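Side-chain contacts in vinylacetyl-CoA Delta-isomerase (Nitrosopumilus maritimus SCM1, PDB 6VJR), which probably catalyses the dehydration of 4-hydroxybutyryl-CoA and the isomerisation of vinylacetyl-CoA, with FAD and a [4Fe-4S] cluster bound: residues 333-338 with 366-371; 72-75 with 79-82; 111-116 with 282-287; 459-464 with 491-496. All coordinates share one frame; numbering follows the deposited sequence. Where two conformers were deposited one is given.

Interaction 1 (333-338 with 366-371); sequences NETIFA and KHNVTR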
loop_
_atom_site.group_PDB
_atom_site.type_symbol
_atom_site.label_atom_id
_atom_site.label_comp_id
_atom_site.label_asym_id
_atom_site.label_seq_id
_atom_site.Cartn_x
_atom_site.Cartn_y
_atom_site.Cartn_z
ATOM N N ASN A 333 13.118 -3.150 4.613
ATOM C CA ASN A 333 14.163 -4.165 4.738
ATOM C C ASN A 333 14.318 -4.623 6.194
ATOM O O ASN A 333 14.346 -5.819 6.484
ATOM C CB ASN A 333 15.477 -3.633 4.163
ATOM C CG ASN A 333 16.480 -4.720 3.861
ATOM O OD1 ASN A 333 16.152 -5.722 3.216
ATOM N ND2 ASN A 333 17.721 -4.500 4.272
ATOM N N GLU A 334 14.320 -3.673 7.123
ATOM C CA GLU A 334 14.473 -4.025 8.528
ATOM C C GLU A 334 13.238 -4.692 9.104
ATOM O O GLU A 334 13.312 -5.460 10.056
ATOM C CB GLU A 334 14.879 -2.843 9.383
ATOM C CG GLU A 334 16.214 -2.248 8.964
ATOM C CD GLU A 334 17.443 -3.136 9.034
ATOM O OE1 GLU A 334 17.440 -4.181 9.738
ATOM O OE2 GLU A 334 18.447 -2.696 8.418
ATOM N N THR A 335 12.073 -4.406 8.526
ATOM C CA THR A 335 10.834 -5.048 8.943
ATOM C C THR A 335 10.961 -6.570 8.715
ATOM O O THR A 335 10.544 -7.387 9.526
ATOM C CB THR A 335 9.637 -4.428 8.190
ATOM O OG1 THR A 335 9.460 -3.079 8.614
ATOM C CG2 THR A 335 8.336 -5.113 8.582
ATOM N N ILE A 336 11.491 -6.971 7.552
ATOM C CA ILE A 336 11.721 -8.376 7.251
ATOM C C ILE A 336 12.712 -8.945 8.257
ATOM O O ILE A 336 12.492 -10.043 8.833
ATOM C CB ILE A 336 12.210 -8.562 5.803
ATOM C CG1 ILE A 336 11.125 -8.146 4.839
ATOM C CG2 ILE A 336 12.669 -9.999 5.587
ATOM C CD1 ILE A 336 11.657 -7.869 3.451
ATOM N N PHE A 337 13.821 -8.228 8.427
ATOM C CA PHE A 337 14.836 -8.736 9.333
ATOM C C PHE A 337 14.255 -8.996 10.726
ATOM O O PHE A 337 14.544 -10.035 11.361
ATOM C CB PHE A 337 15.965 -7.697 9.430
ATOM C CG PHE A 337 17.067 -8.100 10.381
ATOM C CD1 PHE A 337 17.911 -9.149 10.076
ATOM C CD2 PHE A 337 17.263 -7.408 11.580
ATOM C CE1 PHE A 337 18.901 -9.549 10.981
ATOM C CE2 PHE A 337 18.240 -7.826 12.462
ATOM C CZ PHE A 337 19.056 -8.874 12.146
ATOM N N ALA A 338 13.513 -8.018 11.246
ATOM C CA ALA A 338 12.935 -8.095 12.592
ATOM C C ALA A 338 12.060 -9.337 12.713
ATOM O O ALA A 338 12.113 -10.053 13.705
ATOM C CB ALA A 338 12.163 -6.869 12.850
ATOM N N LYS A 366 8.236 -14.328 5.900
ATOM C CA LYS A 366 8.142 -14.692 4.490
ATOM C C LYS A 366 7.040 -13.896 3.790
ATOM O O LYS A 366 7.215 -13.489 2.647
ATOM C CB LYS A 366 7.905 -16.198 4.402
ATOM C CG LYS A 366 7.260 -16.601 3.106
ATOM C CD LYS A 366 8.184 -16.550 1.904
ATOM C CE LYS A 366 7.424 -17.086 0.763
ATOM N NZ LYS A 366 8.082 -17.008 -0.520
ATOM N N HIS A 367 5.896 -13.708 4.444
ATOM C CA HIS A 367 4.815 -12.981 3.765
ATOM C C HIS A 367 5.246 -11.565 3.410
ATOM O O HIS A 367 4.913 -11.070 2.317
ATOM C CB HIS A 367 3.496 -13.082 4.511
ATOM C CG HIS A 367 2.314 -13.038 3.613
ATOM N ND1 HIS A 367 2.126 -14.013 2.653
ATOM C CD2 HIS A 367 1.303 -12.168 3.467
ATOM C CE1 HIS A 367 0.969 -13.745 2.013
ATOM N NE2 HIS A 367 0.472 -12.633 2.480
ATOM N N ASN A 368 5.968 -10.904 4.325
ATOM C CA ASN A 368 6.543 -9.606 4.021
ATOM C C ASN A 368 7.559 -9.686 2.877
ATOM O O ASN A 368 7.671 -8.757 2.067
ATOM C CB ASN A 368 7.039 -8.893 5.266
ATOM C CG ASN A 368 5.894 -8.426 6.127
ATOM O OD1 ASN A 368 4.920 -7.837 5.625
ATOM N ND2 ASN A 368 5.984 -8.640 7.428
ATOM N N VAL A 369 8.403 -10.729 2.905
ATOM C CA VAL A 369 9.365 -10.977 1.830
ATOM C C VAL A 369 8.685 -11.039 0.454
ATOM O O VAL A 369 9.281 -10.637 -0.548
ATOM C CB VAL A 369 10.197 -12.235 2.150
ATOM C CG1 VAL A 369 10.974 -12.792 0.970
ATOM C CG2 VAL A 369 11.130 -11.940 3.304
ATOM N N THR A 370 7.439 -11.544 0.385
ATOM C CA THR A 370 6.721 -11.663 -0.899
ATOM C C THR A 370 6.334 -10.296 -1.467
ATOM O O THR A 370 5.970 -10.221 -2.657
ATOM C CB THR A 370 5.497 -12.592 -0.865
ATOM O OG1 THR A 370 4.422 -11.932 -0.186
ATOM C CG2 THR A 370 5.821 -13.971 -0.281
ATOM N N ARG A 371 6.379 -9.263 -0.613
ATOM C CA ARG A 371 5.927 -7.914 -0.957
ATOM C C ARG A 371 7.093 -6.928 -1.101
ATOM O O ARG A 371 7.218 -6.227 -2.102
ATOM C CB ARG A 371 4.951 -7.448 0.135
ATOM C CG ARG A 371 3.657 -8.243 0.177
ATOM C CD ARG A 371 2.794 -7.898 1.373
ATOM N NE ARG A 371 1.480 -8.529 1.274
ATOM C CZ ARG A 371 0.511 -8.438 2.172
ATOM N NH1 ARG A 371 0.678 -7.765 3.273
ATOM N NH2 ARG A 371 -0.658 -9.012 1.960
#

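Interaction 2 (72-75 with 79-82); sequences HIAE and DLVL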
loop_
_atom_site.group_PDB
_atom_site.type_symbol
_atom_site.label_atom_id
_atom_site.label_comp_id
_atom_site.label_asym_id
_atom_site.label_seq_id
_atom_site.Cartn_x
_atom_site.Cartn_y
_atom_site.Cartn_z
ATOM N N HIS A 72 25.012 -27.457 10.906
ATOM C CA HIS A 72 24.752 -27.548 12.333
ATOM C C HIS A 72 23.267 -27.708 12.641
ATOM O O HIS A 72 22.437 -26.972 12.127
ATOM C CB HIS A 72 25.327 -26.334 13.047
ATOM C CG HIS A 72 25.116 -26.343 14.512
ATOM N ND1 HIS A 72 25.682 -27.282 15.348
ATOM C CD2 HIS A 72 24.572 -25.427 15.318
ATOM C CE1 HIS A 72 25.375 -26.959 16.608
ATOM N NE2 HIS A 72 24.739 -25.809 16.611
ATOM N N ILE A 73 22.968 -28.672 13.521
ATOM C CA ILE A 73 21.626 -28.921 14.019
ATOM C C ILE A 73 21.471 -28.040 15.275
ATOM O O ILE A 73 22.192 -28.169 16.262
ATOM C CB ILE A 73 21.374 -30.397 14.327
ATOM C CG1 ILE A 73 21.615 -31.351 13.131
ATOM C CG2 ILE A 73 19.998 -30.562 14.932
ATOM C CD1 ILE A 73 20.744 -31.153 11.930
ATOM N N ALA A 74 20.577 -27.058 15.156
ATOM C CA ALA A 74 20.484 -25.971 16.133
ATOM C C ALA A 74 20.127 -26.504 17.514
ATOM O O ALA A 74 19.174 -27.244 17.661
ATOM C CB ALA A 74 19.441 -24.976 15.668
ATOM N N GLU A 75 20.915 -26.095 18.511
ATOM C CA GLU A 75 20.848 -26.636 19.855
ATOM C C GLU A 75 20.218 -25.650 20.837
ATOM O O GLU A 75 20.084 -25.987 22.008
ATOM C CB GLU A 75 22.229 -27.049 20.395
ATOM C CG GLU A 75 22.993 -27.983 19.470
ATOM C CD GLU A 75 24.334 -28.529 19.941
ATOM O OE1 GLU A 75 24.739 -28.221 21.089
ATOM O OE2 GLU A 75 24.977 -29.274 19.134
ATOM N N ASP A 79 21.337 -20.427 18.509
ATOM C CA ASP A 79 21.792 -21.070 17.285
ATOM C C ASP A 79 20.924 -20.656 16.089
ATOM O O ASP A 79 21.453 -20.488 14.993
ATOM C CB ASP A 79 21.897 -22.574 17.429
ATOM C CG ASP A 79 23.124 -23.092 18.180
ATOM O OD1 ASP A 79 23.980 -22.242 18.535
ATOM O OD2 ASP A 79 23.190 -24.334 18.476
ATOM N N LEU A 80 19.602 -20.561 16.271
ATOM C CA LEU A 80 18.706 -20.094 15.218
ATOM C C LEU A 80 18.993 -18.652 14.831
ATOM O O LEU A 80 19.018 -18.287 13.653
ATOM C CB LEU A 80 17.285 -20.285 15.689
ATOM C CG LEU A 80 16.814 -21.707 15.946
ATOM C CD1 LEU A 80 15.418 -21.704 16.554
ATOM C CD2 LEU A 80 16.888 -22.546 14.687
ATOM N N VAL A 81 19.163 -17.816 15.833
ATOM C CA VAL A 81 19.527 -16.434 15.606
ATOM C C VAL A 81 20.841 -16.298 14.840
ATOM O O VAL A 81 20.950 -15.499 13.911
ATOM C CB VAL A 81 19.556 -15.625 16.898
ATOM C CG1 VAL A 81 20.069 -14.221 16.638
ATOM C CG2 VAL A 81 18.191 -15.586 17.531
ATOM N N LEU A 82 21.838 -17.089 15.187
ATOM C CA LEU A 82 23.111 -17.057 14.482
ATOM C C LEU A 82 23.005 -17.478 13.018
ATOM O O LEU A 82 23.743 -16.964 12.165
ATOM C CB LEU A 82 24.090 -17.914 15.258
ATOM C CG LEU A 82 24.667 -17.216 16.488
ATOM C CD1 LEU A 82 25.325 -18.246 17.371
ATOM C CD2 LEU A 82 25.723 -16.172 16.145
#

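Interaction 3 (111-116 with 282-287); sequences HSTTFE and VERFTC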
loop_
_atom_site.group_PDB
_atom_site.type_symbol
_atom_site.label_atom_id
_atom_site.label_comp_id
_atom_site.label_asym_id
_atom_site.label_seq_id
_atom_site.Cartn_x
_atom_site.Cartn_y
_atom_site.Cartn_z
ATOM N N HIS A 111 15.746 -33.711 11.535
ATOM C CA HIS A 111 16.225 -34.197 12.817
ATOM C C HIS A 111 15.041 -34.476 13.749
ATOM O O HIS A 111 14.928 -35.561 14.327
ATOM C CB HIS A 111 17.188 -33.177 13.420
ATOM C CG HIS A 111 17.875 -33.635 14.643
ATOM N ND1 HIS A 111 17.254 -33.614 15.870
ATOM C CD2 HIS A 111 19.121 -34.136 14.850
ATOM C CE1 HIS A 111 18.130 -34.057 16.794
ATOM N NE2 HIS A 111 19.264 -34.384 16.200
ATOM N N SER A 112 14.102 -33.525 13.841
ATOM C CA SER A 112 12.939 -33.702 14.702
ATOM C C SER A 112 11.919 -34.672 14.099
ATOM O O SER A 112 11.313 -35.448 14.822
ATOM C CB SER A 112 12.286 -32.386 15.059
ATOM O OG SER A 112 11.712 -31.744 13.934
ATOM N N THR A 113 11.708 -34.621 12.784
ATOM C CA THR A 113 10.667 -35.421 12.157
ATOM C C THR A 113 11.031 -36.909 12.240
ATOM O O THR A 113 10.192 -37.737 12.585
ATOM C CB THR A 113 10.436 -34.977 10.720
ATOM O OG1 THR A 113 10.095 -33.593 10.693
ATOM C CG2 THR A 113 9.300 -35.789 10.124
ATOM N N THR A 114 12.275 -37.286 11.909
ATOM C CA THR A 114 12.688 -38.697 11.948
ATOM C C THR A 114 12.505 -39.278 13.350
ATOM O O THR A 114 12.116 -40.439 13.499
ATOM C CB THR A 114 14.124 -38.881 11.472
ATOM O OG1 THR A 114 14.987 -38.024 12.210
ATOM C CG2 THR A 114 14.257 -38.694 9.971
ATOM N N PHE A 115 12.836 -38.486 14.376
ATOM C CA PHE A 115 12.670 -38.894 15.756
ATOM C C PHE A 115 11.222 -39.296 16.034
ATOM O O PHE A 115 10.960 -40.330 16.670
ATOM C CB PHE A 115 13.156 -37.768 16.674
ATOM C CG PHE A 115 13.114 -38.140 18.146
ATOM C CD1 PHE A 115 11.934 -38.054 18.865
ATOM C CD2 PHE A 115 14.265 -38.516 18.821
ATOM C CE1 PHE A 115 11.909 -38.315 20.209
ATOM C CE2 PHE A 115 14.227 -38.810 20.169
ATOM C CZ PHE A 115 13.049 -38.712 20.858
ATOM N N GLU A 116 10.286 -38.484 15.515
ATOM C CA GLU A 116 8.874 -38.688 15.779
ATOM C C GLU A 116 8.324 -39.856 14.968
ATOM O O GLU A 116 7.479 -40.562 15.487
ATOM C CB GLU A 116 8.076 -37.400 15.633
ATOM C CG GLU A 116 8.432 -36.448 16.778
ATOM C CD GLU A 116 7.688 -35.128 16.854
ATOM O OE1 GLU A 116 6.440 -35.218 16.891
ATOM O OE2 GLU A 116 8.339 -34.054 16.939
ATOM N N VAL A 282 7.018 -31.180 5.918
ATOM C CA VAL A 282 6.836 -29.944 5.142
ATOM C C VAL A 282 6.653 -28.719 6.045
ATOM O O VAL A 282 7.216 -27.650 5.807
ATOM C CB VAL A 282 5.653 -30.107 4.191
ATOM C CG1 VAL A 282 5.303 -28.827 3.470
ATOM C CG2 VAL A 282 5.864 -31.223 3.175
ATOM N N GLU A 283 5.815 -28.879 7.077
ATOM C CA GLU A 283 5.562 -27.822 8.046
ATOM C C GLU A 283 6.853 -27.342 8.687
ATOM O O GLU A 283 7.094 -26.149 8.798
ATOM C CB GLU A 283 4.585 -28.278 9.119
ATOM C CG GLU A 283 4.226 -27.201 10.129
ATOM C CD GLU A 283 3.029 -27.571 11.011
ATOM O OE1 GLU A 283 2.207 -26.705 11.356
ATOM O OE2 GLU A 283 2.859 -28.752 11.316
ATOM N N ARG A 284 7.666 -28.284 9.167
ATOM C CA ARG A 284 8.874 -27.879 9.840
ATOM C C ARG A 284 9.956 -27.336 8.924
ATOM O O ARG A 284 10.621 -26.365 9.284
ATOM C CB ARG A 284 9.345 -29.020 10.727
ATOM C CG ARG A 284 8.343 -29.380 11.808
ATOM C CD ARG A 284 8.893 -30.362 12.782
ATOM N NE ARG A 284 7.831 -30.696 13.723
ATOM C CZ ARG A 284 7.889 -31.643 14.612
ATOM N NH1 ARG A 284 9.000 -32.318 14.752
ATOM N NH2 ARG A 284 6.842 -31.889 15.373
ATOM N N PHE A 285 10.114 -27.915 7.737
ATOM C CA PHE A 285 11.044 -27.385 6.758
ATOM C C PHE A 285 10.676 -25.947 6.410
ATOM O O PHE A 285 11.527 -25.031 6.442
ATOM C CB PHE A 285 11.099 -28.233 5.500
ATOM C CG PHE A 285 11.858 -27.544 4.395
ATOM C CD1 PHE A 285 13.227 -27.395 4.472
ATOM C CD2 PHE A 285 11.162 -26.853 3.415
ATOM C CE1 PHE A 285 13.916 -26.754 3.474
ATOM C CE2 PHE A 285 11.843 -26.164 2.423
ATOM C CZ PHE A 285 13.216 -26.089 2.462
ATOM N N THR A 286 9.403 -25.757 6.076
ATOM C CA THR A 286 8.939 -24.423 5.733
ATOM C C THR A 286 9.014 -23.458 6.914
ATOM O O THR A 286 9.244 -22.263 6.709
ATOM C CB THR A 286 7.567 -24.395 5.052
ATOM O OG1 THR A 286 6.560 -24.927 5.915
ATOM C CG2 THR A 286 7.609 -25.110 3.714
ATOM N N CYS A 287 8.789 -23.933 8.128
ATOM C CA CYS A 287 8.937 -23.097 9.307
ATOM C C CYS A 287 10.344 -22.497 9.338
ATOM O O CYS A 287 10.496 -21.290 9.511
ATOM C CB CYS A 287 8.682 -23.948 10.543
ATOM S SG CYS A 287 8.785 -23.051 12.106
#

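Interaction 4 (459-464 with 491-496); sequences QRQMQV and FKRVFK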
loop_
_atom_site.group_PDB
_atom_site.type_symbol
_atom_site.label_atom_id
_atom_site.label_comp_id
_atom_site.label_asym_id
_atom_site.label_seq_id
_atom_site.Cartn_x
_atom_site.Cartn_y
_atom_site.Cartn_z
ATOM N N GLN A 459 -3.695 -18.687 9.135
ATOM C CA GLN A 459 -5.059 -19.058 9.478
ATOM C C GLN A 459 -5.110 -20.178 10.508
ATOM O O GLN A 459 -5.906 -20.100 11.429
ATOM C CB GLN A 459 -5.855 -19.370 8.220
ATOM C CG GLN A 459 -7.331 -19.653 8.444
ATOM C CD GLN A 459 -8.062 -19.780 7.126
ATOM O OE1 GLN A 459 -8.883 -18.948 6.768
ATOM N NE2 GLN A 459 -7.690 -20.722 6.312
ATOM N N ARG A 460 -4.264 -21.200 10.327
ATOM C CA ARG A 460 -4.228 -22.339 11.212
ATOM C C ARG A 460 -3.837 -21.961 12.640
ATOM O O ARG A 460 -4.207 -22.682 13.573
ATOM C CB ARG A 460 -3.321 -23.440 10.652
ATOM C CG ARG A 460 -3.949 -24.128 9.452
ATOM C CD ARG A 460 -3.026 -25.199 8.890
ATOM N NE ARG A 460 -2.903 -26.257 9.897
ATOM C CZ ARG A 460 -1.801 -26.761 10.456
ATOM N NH1 ARG A 460 -1.926 -27.778 11.296
ATOM N NH2 ARG A 460 -0.595 -26.269 10.196
ATOM N N GLN A 461 -3.048 -20.904 12.805
ATOM C CA GLN A 461 -2.475 -20.573 14.091
ATOM C C GLN A 461 -2.990 -19.287 14.740
ATOM O O GLN A 461 -2.530 -18.940 15.819
ATOM C CB GLN A 461 -0.966 -20.376 13.850
ATOM C CG GLN A 461 -0.217 -21.631 13.433
ATOM C CD GLN A 461 1.241 -21.303 13.218
ATOM O OE1 GLN A 461 2.081 -21.337 14.138
ATOM N NE2 GLN A 461 1.538 -20.866 12.010
ATOM N N MET A 462 -3.914 -18.566 14.092
ATOM C CA MET A 462 -4.262 -17.206 14.461
ATOM C C MET A 462 -5.295 -17.099 15.598
ATOM O O MET A 462 -5.663 -15.970 15.981
ATOM C CB MET A 462 -4.716 -16.447 13.214
ATOM C CG MET A 462 -6.060 -16.803 12.695
ATOM S SD MET A 462 -6.326 -15.824 11.198
ATOM C CE MET A 462 -7.888 -16.583 10.756
ATOM N N GLN A 463 -5.747 -18.224 16.165
ATOM C CA GLN A 463 -6.548 -18.272 17.400
ATOM C C GLN A 463 -7.732 -17.294 17.361
ATOM O O GLN A 463 -7.952 -16.493 18.270
ATOM C CB GLN A 463 -5.633 -18.010 18.590
ATOM C CG GLN A 463 -4.657 -19.147 18.798
ATOM C CD GLN A 463 -3.781 -18.996 20.017
ATOM O OE1 GLN A 463 -2.609 -18.610 19.917
ATOM N NE2 GLN A 463 -4.366 -19.247 21.172
ATOM N N VAL A 464 -8.522 -17.394 16.286
ATOM C CA VAL A 464 -9.728 -16.592 16.128
ATOM C C VAL A 464 -10.706 -16.769 17.298
ATOM O O VAL A 464 -11.257 -15.795 17.787
ATOM C CB VAL A 464 -10.445 -16.901 14.807
ATOM C CG1 VAL A 464 -11.712 -16.076 14.662
ATOM C CG2 VAL A 464 -9.556 -16.647 13.649
ATOM N N PHE A 491 -0.081 -18.319 21.229
ATOM C CA PHE A 491 -0.167 -17.514 22.444
ATOM C C PHE A 491 0.526 -18.172 23.633
ATOM O O PHE A 491 1.011 -17.462 24.535
ATOM C CB PHE A 491 -1.572 -17.010 22.751
ATOM C CG PHE A 491 -2.004 -15.855 21.874
ATOM C CD1 PHE A 491 -1.111 -14.899 21.441
ATOM C CD2 PHE A 491 -3.322 -15.725 21.481
ATOM C CE1 PHE A 491 -1.540 -13.840 20.623
ATOM C CE2 PHE A 491 -3.727 -14.648 20.689
ATOM C CZ PHE A 491 -2.823 -13.746 20.228
ATOM N N LYS A 492 0.652 -19.494 23.615
ATOM C CA LYS A 492 1.486 -20.143 24.618
ATOM C C LYS A 492 2.940 -19.704 24.502
ATOM O O LYS A 492 3.575 -19.514 25.512
ATOM C CB LYS A 492 1.319 -21.654 24.565
ATOM C CG LYS A 492 -0.049 -22.082 25.019
ATOM C CD LYS A 492 -0.207 -23.587 24.900
ATOM C CE LYS A 492 -1.585 -24.051 25.122
ATOM N NZ LYS A 492 -1.606 -25.457 24.718
ATOM N N ARG A 493 3.462 -19.557 23.285
ATOM C CA ARG A 493 4.819 -19.072 23.087
ATOM C C ARG A 493 4.910 -17.578 23.433
ATOM O O ARG A 493 5.867 -17.105 24.095
ATOM C CB ARG A 493 5.300 -19.392 21.669
ATOM C CG ARG A 493 5.431 -20.864 21.294
ATOM C CD ARG A 493 6.141 -21.018 19.959
ATOM N NE ARG A 493 5.421 -20.473 18.795
ATOM C CZ ARG A 493 4.499 -21.099 18.042
ATOM N NH1 ARG A 493 4.099 -22.320 18.369
ATOM N NH2 ARG A 493 4.014 -20.525 16.938
ATOM N N VAL A 494 3.928 -16.813 22.973
ATOM C CA VAL A 494 3.973 -15.371 23.162
ATOM C C VAL A 494 4.020 -15.007 24.643
ATOM O O VAL A 494 4.799 -14.135 25.050
ATOM C CB VAL A 494 2.784 -14.689 22.452
ATOM C CG1 VAL A 494 2.576 -13.248 22.926
ATOM C CG2 VAL A 494 2.945 -14.742 20.943
ATOM N N PHE A 495 3.212 -15.684 25.463
ATOM C CA PHE A 495 3.106 -15.341 26.875
ATOM C C PHE A 495 3.949 -16.233 27.800
ATOM O O PHE A 495 3.840 -16.111 29.013
ATOM C CB PHE A 495 1.634 -15.321 27.283
ATOM C CG PHE A 495 0.837 -14.241 26.551
ATOM C CD1 PHE A 495 1.201 -12.893 26.590
ATOM C CD2 PHE A 495 -0.240 -14.585 25.761
ATOM C CE1 PHE A 495 0.485 -11.929 25.879
ATOM C CE2 PHE A 495 -0.955 -13.611 25.064
ATOM C CZ PHE A 495 -0.578 -12.292 25.125
ATOM N N LYS A 496 4.787 -17.095 27.244
ATOM C CA LYS A 496 5.687 -17.941 28.027
ATOM C C LYS A 496 6.572 -17.051 28.894
ATOM O O LYS A 496 7.223 -16.137 28.374
ATOM C CB LYS A 496 6.553 -18.823 27.127
ATOM C CG LYS A 496 7.345 -19.910 27.816
ATOM C CD LYS A 496 8.092 -20.754 26.786
ATOM C CE LYS A 496 8.797 -21.922 27.366
ATOM N NZ LYS A 496 9.805 -22.446 26.442
#

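Interaction 1 (333-338 with 366-371)
Ile336 of helix 320-345 and Asn368 of helix 359-369 bring the two backbones nearest, their CA atoms 6.2 Å apart. Both helices belong to the C-terminal region related to the acyl-CoA dehydrogenases, and the contact is a small, buried helix-helix meeting close to the iron site. Ile336 carries it. With CG1 anti to the carbonyl carbon (chi1 -65°), its CG2 methyl swings beside that carbon and faces Val369 CG2, while CD1 reaches over Val369 CA at 4.2 Å. The two branched side chains cross at about a right angle. The Ile336 CG2 and Val369 CG2 methyls approach to 3.4 Å, a tightness left doubtful by the two conformers of Val369. Ile336 CG1 also slides past Asn368 CB at 4.2 Å, meeting the aliphatic root of a polar residue. The amide beyond is used between subunits: Asn368 OD1 bonds His331 of the second subunit and ND2 bonds Thr335 of that subunit, whereas Thr335 of this chain, which also bonds His331 O of its own helix, holds Asn368 of the second subunit in return. A branched aliphatic suits position 336 because it fills the space where the helices meet and also touches Phe372 and Thr297; an alanine here would probably open a gap and leave Val369, which packs on the iron ligand Tyr293, without its apolar partner. Next to Val369, the Thr370 hydroxyl donates to His367 O, its OG1 2.7 Å from that oxygen and tilted 20° from the carbonyl plane.

Interaction 2 (72-75 with 79-82)
Asp79 OD2 ties the loop 72-75 to the first turn of helix 77-94, accepting a His-carboxylate hydrogen bond from His72 and a backbone N-H from Glu75. Asp79 CG lies anti to the carbonyl carbon and beside the backbone N (chi1 -78°), which presents the carboxylate to the loop. His72 NE2 is 2.8 Å from Asp79 OD2; that oxygen sits in the His72 ring plane, yet NE2 meets it from above the carboxylate plane, 67° out of it. Glu75 N comes instead from the anti side, 2.9 Å from Asp79 OD2. Two bonds on one oxygen fix the carboxylate's rotation, and the nearby helix start probably helps stabilise its charge. The tight part is apolar: Ala74, a small residue, sets CB 3.9 Å from Asp79 CB and 3.7 Å from Leu80 CD2. Replacing Asp79 by an alanine would probably leave His72 NE2 and Glu75 N without their shared acceptor and the imidazole freer to turn. The looser side belongs to Glu75, partly exposed, whose chain runs outward from CG to bond Ser61, close to a bound sulfate. Its like charge is kept from the aspartate's, Glu75 OE1 lying 4.9 Å from Asp79 OD2.

Interaction 3 (111-116 with 282-287)
Arg284 and Glu116 form the ionic part of this contact, a salt bridge in which both terminal guanidinium nitrogens close on a single carboxylate oxygen. Glu116 OE2 lies 2.9 Å from Arg284 NH1 and 3.1 Å from Arg284 NH2. The oxygen sits in the guanidinium plane, at the end-on edge, but the nitrogens approach it from one face of the carboxylate, the two flat groups being turned 51° against each other. OE2 alone takes both bonds, while Glu116 OE1 stays 3.7 Å from Arg284 NH2.

A hydrogen bond to an uncharged acceptor uses NH1 again: Arg284 NH1 donates to Ser112 OG, 2.9 Å away and also near the guanidinium plane. Serine suits the place, since its short side chain sets OG between the backbone N and the carbonyl carbon (chi1 66°), facing Arg284 NH1.

Helices 101-121 and 278-292 run nearly antiparallel here, at 163°, their axes no closer than 10.2 Å. They link the N- and C-terminal regions of the 4-hydroxyphenylacetate 3-hydroxylase type, and at this axis separation a long residue is needed to reach across; the arginine chain, extended from CG to NE, does so.

Van der Waals contact is lighter. Arg284 CD passes obliquely by Thr113, 4.0 Å from its OG1, a hydroxyl that bonds Ser109 O in its own helix. Ser109 and Met350 also touch the arginine, and Met280 packs on Glu116.

Interaction 4 (459-464 with 491-496)
Gln463 OE1 accepts from Phe491 N at 2.9 Å, the strong bond across this contact. The amide oxygen takes the proton in the carbonyl plane, with a C=O...N angle of 146°. Phe491 lies in the first turn of helix 489-494, where a backbone N-H has no carbonyl of the preceding turn to bond, and a side-chain acceptor from another part of the chain supplies it. Glutamine suits this post: its extended chain is long enough to reach, and its amide brings an acceptor without a charge. Gln463 sits where helix 451-461 has ended and helix 464-475 is about to begin, at the N-cap position of the latter, with a left-handed backbone that turns its side chain toward the other segment.

The same amide also lies against Phe491, Gln463 OE1 3.4 Å from Phe491 CD2. Gln463 CD is 3.6 Å from that carbon, the amide and ring planes 50° apart. The phenylalanine ring in turn meets Tyr466, and Gln92 of the second subunit packs on it.

A second, weak bond runs alongside: Arg493 NH2 reaches Gln461 OE1 at 3.5 Å, the oxygen lying in the guanidinium plane at its edge. A bend at chi3 (-65°) turns the arginine's end toward it, but the main partner of Arg493 is Asp358, and Gln461 NE2 bonds Gln457 O.

The contact across the segments thus rests mainly on one directional amide-to-backbone bond, with a weak amide-guanidinium bond beside it, while the charge of Arg493 is met chiefly by Asp358.

Overall arrangement
Interactions 2 and 3 touch through Ile73 CG2 and His111 CD2, 3.7 Å apart, and interaction 3 is joined to interaction 4 by a salt bridge, Glu283 OE1 lying 3.1 Å from Arg460 NH2; the three therefore form a chain of contacts. Interaction 1 stands apart, its nearest atoms about 7 Å from those of interactions 2 and 3, but lies close to the metal centre: the Val369 side chain is about 8 Å from both the iron and the cluster. Leu80 of interaction 2 is about 13 Å from the cluster, and Arg284 of interaction 3 about 9 Å from the side chain of FAD-binding Met147. Interactions 1 and 4 both reach the second subunit.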